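Side-chain contacts in V-type ATP synthase alpha chain (Nanoarchaeum equitans Kin4-M, PDB 5BN3), which is an A-type subunit of the V-type ATP synthase family, built around a P-loop nucleotide-binding domain, with ADP and magnesium ions in the model: residues R351-F356 / T391-R396; G377-P382 / F386-T391. All blocks are in the same frame, centred on the assembly; numbering follows the deposited sequence.

How the contacts relate
Both contacts use helix 389-395 of the nucleotide-binding domain, share Thr391, and have centres 10 Å apart. Contact 2 sets the start of that helix against the end of strand 370-379 and the proline loop after it; contact 1 takes the next turn and packs it on helix 349-357. They meet directly: Gln392 NE2 lies 2.8 Å from Phe386 O, a probable hydrogen bond, and Leu353 CD1 lies 4.2 Å from Val390 O. Contact 2 lies near the nucleotide, the side chain of Pro381 being about 8 Å from ADP. Both lie beside the neighbouring NEQ263 chain, which several of their residues reach.

Contact 1: residues R351-F356 / T391-R396; sequences RKLAEF and TQNTLR
Leu353 of helix 349-357 packs against Asn393 and Thr394 of helix 389-395, a small helix-to-helix contact in the nucleotide-binding domain. The backbones come nearest at Leu353 CA and Thr394 CA, 7.1 Å apart, and one methyl group bridges the gap. Leu353 has CG anti to its carbonyl carbon and CD1 anti to CA (chi2 173°), an extended path that carries CD1 out to the other helix. There Leu353 CD1 meets Asn393 CB at 3.7 Å and Thr394 OG1 at 3.9 Å; the leucine side chain crosses both at about a right angle. On Asn393 it is the CB methylene that makes the closest touch, rather than the amide. In the fold, this is packing between two helices that flank strands 361-364 and 370-379 in sequence; Leu397 also lies on Leu353, while Asn393 also touches Leu349 and Leu350. No hydrogen bond crosses. Thr394 OG1 instead bonds to Val390 O, one turn back in its own helix, so the buried hydroxyl has its polar partner there and offers the leucine methyl only a van der Waals contact. Beyond the buried patch, Arg351 forms a salt bridge with Glu237 of the neighbouring NEQ263 chain.

Contact 2: residues G377-P382 / F386-T391; sequences GAVSPP and FSEPVT
Strand 370-379 runs out into a loop at Ser380, and the chain turns back to start helix 389-395, bringing Pro381 CA within 6.1 Å of Phe386 CA and Val379 CA within 6.4 Å of Thr391 CA. Val379 packs into this return through CG1. Val379 CG1, anti to the backbone N (chi1 -170°), lies 3.7 Å from Val390 CG1, the two side chains sliding past each other in opposite directions, and also packs on Thr391 OG1. Further along, the Pro381 ring lies side by side with Phe386, with Pro381 CG 3.9 Å from Phe386 CD1, while Pro381 CB rests on Glu388 CG. The Pro382 ring crosses the Glu388 side chain at about a right angle, its CD nearest Glu388 CG at 4.0 Å.

Glu388 is bent back over the helix start, with CG between the backbone N and the carbonyl carbon (chi1 64°) and a further bend at chi2. Both carboxylate oxygens are used. Glu388 OE2 accepts from Val390 N at 3.0 Å, and Glu388 OE1 from Thr391 N at 2.8 Å; each amide comes from above the carboxylate plane. Thr391 OG1 donates to Glu388 OE1 at 2.7 Å on the anti side, much nearer the plane but from the same face as the Thr391 amide. A water also donates to OE1 and reaches Ser380 O only weakly. With the helix amides gathered round it, the carboxylate would probably favour its ionised form.

On the Phe386 side the ring packs on Pro222 at the end of strand 218-222 and touches the P-loop, and Ala378 and Ser380 touch Lys229 of the ADP pocket. The arrangement is a side-chain N-cap, opening the helix that follows a core strand beside the P-loop of this P-loop NTPase domain.

Contact 1: residues R351-F356 / T391-R396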
loop_
_atom_site.group_PDB
_atom_site.type_symbol
_atom_site.label_atom_id
_atom_site.label_comp_id
_atom_site.label_asym_id
_atom_site.label_seq_id
_atom_site.Cartn_x
_atom_site.Cartn_y
_atom_site.Cartn_z
ATOM N N ARG A 351 15.187 -17.977 -8.410
ATOM C CA ARG A 351 15.829 -19.182 -8.928
ATOM C C ARG A 351 16.003 -19.103 -10.442
ATOM O O ARG A 351 17.040 -19.504 -10.979
ATOM C CB ARG A 351 15.003 -20.418 -8.552
ATOM C CG ARG A 351 15.671 -21.754 -8.852
ATOM C CD ARG A 351 14.731 -22.913 -8.546
ATOM N NE ARG A 351 13.628 -22.987 -9.504
ATOM C CZ ARG A 351 12.446 -23.534 -9.241
ATOM N NH1 ARG A 351 12.206 -24.053 -8.046
ATOM N NH2 ARG A 351 11.502 -23.554 -10.170
ATOM N N LYS A 352 14.989 -18.575 -11.124
ATOM C CA LYS A 352 15.027 -18.433 -12.576
ATOM C C LYS A 352 16.083 -17.424 -13.006
ATOM O O LYS A 352 16.841 -17.675 -13.940
ATOM C CB LYS A 352 13.653 -18.016 -13.113
ATOM C CG LYS A 352 12.605 -19.125 -13.099
ATOM C CD LYS A 352 12.940 -20.216 -14.112
ATOM C CE LYS A 352 11.855 -21.286 -14.162
ATOM N NZ LYS A 352 12.077 -22.253 -15.278
ATOM N N LEU A 353 16.123 -16.281 -12.326
ATOM C CA LEU A 353 17.140 -15.266 -12.586
ATOM C C LEU A 353 18.538 -15.838 -12.376
ATOM O O LEU A 353 19.466 -15.530 -13.125
ATOM C CB LEU A 353 16.926 -14.051 -11.677
ATOM C CG LEU A 353 15.727 -13.156 -11.994
ATOM C CD1 LEU A 353 15.548 -12.095 -10.923
ATOM C CD2 LEU A 353 15.901 -12.498 -13.352
ATOM N N ALA A 354 18.678 -16.681 -11.356
ATOM C CA ALA A 354 19.955 -17.308 -11.051
ATOM C C ALA A 354 20.425 -18.222 -12.180
ATOM O O ALA A 354 21.619 -18.316 -12.444
ATOM C CB ALA A 354 19.865 -18.077 -9.752
ATOM N N GLU A 355 19.487 -18.896 -12.843
ATOM C CA GLU A 355 19.829 -19.762 -13.973
ATOM C C GLU A 355 20.516 -18.987 -15.097
ATOM O O GLU A 355 21.260 -19.558 -15.891
ATOM C CB GLU A 355 18.580 -20.477 -14.506
ATOM C CG GLU A 355 18.033 -21.559 -13.582
ATOM C CD GLU A 355 16.772 -22.211 -14.125
ATOM O OE1 GLU A 355 16.418 -21.958 -15.299
ATOM O OE2 GLU A 355 16.130 -22.979 -13.376
ATOM N N PHE A 356 20.261 -17.684 -15.157
ATOM C CA PHE A 356 20.913 -16.810 -16.125
ATOM C C PHE A 356 22.269 -16.324 -15.611
ATOM O O PHE A 356 23.308 -16.618 -16.203
ATOM C CB PHE A 356 19.999 -15.624 -16.449
ATOM C CG PHE A 356 20.595 -14.633 -17.407
ATOM C CD1 PHE A 356 21.107 -15.045 -18.627
ATOM C CD2 PHE A 356 20.623 -13.282 -17.093
ATOM C CE1 PHE A 356 21.648 -14.130 -19.516
ATOM C CE2 PHE A 356 21.162 -12.360 -17.975
ATOM C CZ PHE A 356 21.676 -12.786 -19.190
ATOM N N THR A 391 14.637 -6.118 -9.483
ATOM C CA THR A 391 15.850 -5.394 -9.112
ATOM C C THR A 391 16.490 -6.000 -7.867
ATOM O O THR A 391 17.690 -6.260 -7.845
ATOM C CB THR A 391 15.559 -3.907 -8.837
ATOM O OG1 THR A 391 14.956 -3.309 -9.992
ATOM C CG2 THR A 391 16.846 -3.173 -8.512
ATOM N N GLN A 392 15.686 -6.226 -6.830
ATOM C CA GLN A 392 16.213 -6.709 -5.556
ATOM C C GLN A 392 16.782 -8.122 -5.636
ATOM O O GLN A 392 17.838 -8.395 -5.066
ATOM C CB GLN A 392 15.154 -6.602 -4.452
ATOM C CG GLN A 392 14.863 -5.163 -4.032
ATOM C CD GLN A 392 16.122 -4.418 -3.632
ATOM O OE1 GLN A 392 16.993 -4.971 -2.965
ATOM N NE2 GLN A 392 16.235 -3.163 -4.057
ATOM N N ASN A 393 16.088 -9.017 -6.334
ATOM C CA ASN A 393 16.619 -10.362 -6.562
ATOM C C ASN A 393 17.940 -10.330 -7.324
ATOM O O ASN A 393 18.885 -11.041 -6.977
ATOM C CB ASN A 393 15.612 -11.221 -7.336
ATOM C CG ASN A 393 14.443 -11.668 -6.484
ATOM O OD1 ASN A 393 14.505 -11.641 -5.254
ATOM N ND2 ASN A 393 13.370 -12.101 -7.137
ATOM N N THR A 394 17.989 -9.508 -8.367
ATOM C CA THR A 394 19.183 -9.373 -9.194
ATOM C C THR A 394 20.388 -8.879 -8.388
ATOM O O THR A 394 21.513 -9.328 -8.601
ATOM C CB THR A 394 18.922 -8.428 -10.390
ATOM O OG1 THR A 394 17.833 -8.935 -11.174
ATOM C CG2 THR A 394 20.151 -8.315 -11.267
ATOM N N LEU A 395 20.146 -7.973 -7.445
ATOM C CA LEU A 395 21.226 -7.416 -6.629
ATOM C C LEU A 395 21.896 -8.456 -5.732
ATOM O O LEU A 395 23.032 -8.268 -5.295
ATOM C CB LEU A 395 20.718 -6.239 -5.789
ATOM C CG LEU A 395 20.328 -4.996 -6.589
ATOM C CD1 LEU A 395 20.078 -3.807 -5.670
ATOM C CD2 LEU A 395 21.401 -4.675 -7.607
ATOM N N ARG A 396 21.202 -9.556 -5.460
ATOM C CA ARG A 396 21.792 -10.618 -4.650
ATOM C C ARG A 396 22.475 -11.676 -5.516
ATOM O O ARG A 396 22.973 -12.681 -5.007
ATOM C CB ARG A 396 20.742 -11.242 -3.725
ATOM C CG ARG A 396 20.121 -10.237 -2.761
ATOM C CD ARG A 396 19.607 -10.904 -1.496
ATOM N NE ARG A 396 18.670 -11.986 -1.784
ATOM C CZ ARG A 396 17.376 -11.808 -2.032
ATOM N NH1 ARG A 396 16.860 -10.588 -2.033
ATOM N NH2 ARG A 396 16.598 -12.852 -2.278
#

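Contact 2: residues G377-P382 / F386-T391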
loop_
_atom_site.group_PDB
_atom_site.type_symbol
_atom_site.label_atom_id
_atom_site.label_comp_id
_atom_site.label_asym_id
_atom_site.label_seq_id
_atom_site.Cartn_x
_atom_site.Cartn_y
_atom_site.Cartn_z
ATOM N N GLY A 377 23.010 -7.066 -17.122
ATOM C CA GLY A 377 21.561 -7.135 -17.208
ATOM C C GLY A 377 20.871 -5.824 -16.879
ATOM O O GLY A 377 20.952 -5.328 -15.755
ATOM N N ALA A 378 20.187 -5.258 -17.866
ATOM C CA ALA A 378 19.381 -4.064 -17.636
ATOM C C ALA A 378 18.078 -4.453 -16.941
ATOM O O ALA A 378 17.524 -5.526 -17.195
ATOM C CB ALA A 378 19.095 -3.359 -18.944
ATOM N N VAL A 379 17.599 -3.591 -16.050
ATOM C CA VAL A 379 16.346 -3.835 -15.342
ATOM C C VAL A 379 15.442 -2.618 -15.488
ATOM O O VAL A 379 15.916 -1.484 -15.434
ATOM C CB VAL A 379 16.584 -4.120 -13.842
ATOM C CG1 VAL A 379 15.302 -4.614 -13.186
ATOM C CG2 VAL A 379 17.681 -5.146 -13.659
ATOM N N SER A 380 14.147 -2.852 -15.676
ATOM C CA SER A 380 13.199 -1.767 -15.900
ATOM C C SER A 380 12.139 -1.701 -14.805
ATOM O O SER A 380 10.987 -2.066 -15.036
ATOM C CB SER A 380 12.513 -1.934 -17.254
ATOM O OG SER A 380 13.454 -2.132 -18.290
ATOM N N PRO A 381 12.520 -1.215 -13.612
ATOM C CA PRO A 381 11.595 -1.168 -12.473
ATOM C C PRO A 381 10.404 -0.251 -12.728
ATOM O O PRO A 381 10.582 0.876 -13.200
ATOM C CB PRO A 381 12.460 -0.598 -11.344
ATOM C CG PRO A 381 13.521 0.187 -12.040
ATOM C CD PRO A 381 13.816 -0.590 -13.292
ATOM N N PRO A 382 9.193 -0.736 -12.425
ATOM C CA PRO A 382 7.981 0.066 -12.611
ATOM C C PRO A 382 8.059 1.348 -11.790
ATOM O O PRO A 382 8.328 1.280 -10.588
ATOM C CB PRO A 382 6.876 -0.840 -12.061
ATOM C CG PRO A 382 7.422 -2.226 -12.184
ATOM C CD PRO A 382 8.896 -2.094 -11.935
ATOM N N PHE A 386 13.235 1.026 -7.154
ATOM C CA PHE A 386 14.241 -0.036 -7.089
ATOM C C PHE A 386 13.894 -1.140 -6.081
ATOM O O PHE A 386 14.500 -2.208 -6.093
ATOM C CB PHE A 386 15.628 0.540 -6.752
ATOM C CG PHE A 386 16.300 1.269 -7.899
ATOM C CD1 PHE A 386 15.582 1.672 -9.017
ATOM C CD2 PHE A 386 17.660 1.545 -7.851
ATOM C CE1 PHE A 386 16.207 2.341 -10.063
ATOM C CE2 PHE A 386 18.290 2.209 -8.893
ATOM C CZ PHE A 386 17.561 2.609 -10.000
ATOM N N SER A 387 12.920 -0.887 -5.211
ATOM C CA SER A 387 12.579 -1.843 -4.153
ATOM C C SER A 387 11.786 -3.052 -4.660
ATOM O O SER A 387 11.414 -3.933 -3.881
ATOM C CB SER A 387 11.809 -1.147 -3.029
ATOM O OG SER A 387 10.495 -0.816 -3.439
ATOM N N GLU A 388 11.550 -3.099 -5.966
ATOM C CA GLU A 388 10.741 -4.152 -6.580
ATOM C C GLU A 388 11.529 -5.466 -6.740
ATOM O O GLU A 388 12.763 -5.452 -6.725
ATOM C CB GLU A 388 10.178 -3.642 -7.915
ATOM C CG GLU A 388 11.226 -3.323 -8.963
ATOM C CD GLU A 388 11.519 -4.505 -9.856
ATOM O OE1 GLU A 388 12.567 -4.491 -10.536
ATOM O OE2 GLU A 388 10.693 -5.445 -9.890
ATOM N N PRO A 389 10.819 -6.607 -6.866
ATOM C CA PRO A 389 11.451 -7.935 -6.827
ATOM C C PRO A 389 12.545 -8.198 -7.868
ATOM O O PRO A 389 13.558 -8.802 -7.510
ATOM C CB PRO A 389 10.277 -8.888 -7.076
ATOM C CG PRO A 389 9.095 -8.158 -6.567
ATOM C CD PRO A 389 9.347 -6.714 -6.910
ATOM N N VAL A 390 12.346 -7.796 -9.120
ATOM C CA VAL A 390 13.346 -8.066 -10.155
ATOM C C VAL A 390 14.681 -7.402 -9.823
ATOM O O VAL A 390 15.730 -8.046 -9.864
ATOM C CB VAL A 390 12.865 -7.623 -11.553
ATOM C CG1 VAL A 390 13.880 -8.014 -12.614
ATOM C CG2 VAL A 390 11.522 -8.252 -11.871
ATOM N N THR A 391 14.637 -6.118 -9.483
ATOM C CA THR A 391 15.850 -5.394 -9.112
ATOM C C THR A 391 16.490 -6.000 -7.867
ATOM O O THR A 391 17.690 -6.260 -7.845
ATOM C CB THR A 391 15.559 -3.907 -8.837
ATOM O OG1 THR A 391 14.956 -3.309 -9.992
ATOM C CG2 THR A 391 16.846 -3.173 -8.512
HETATM O O HOH W 1 11.481 -4.909 -13.133
#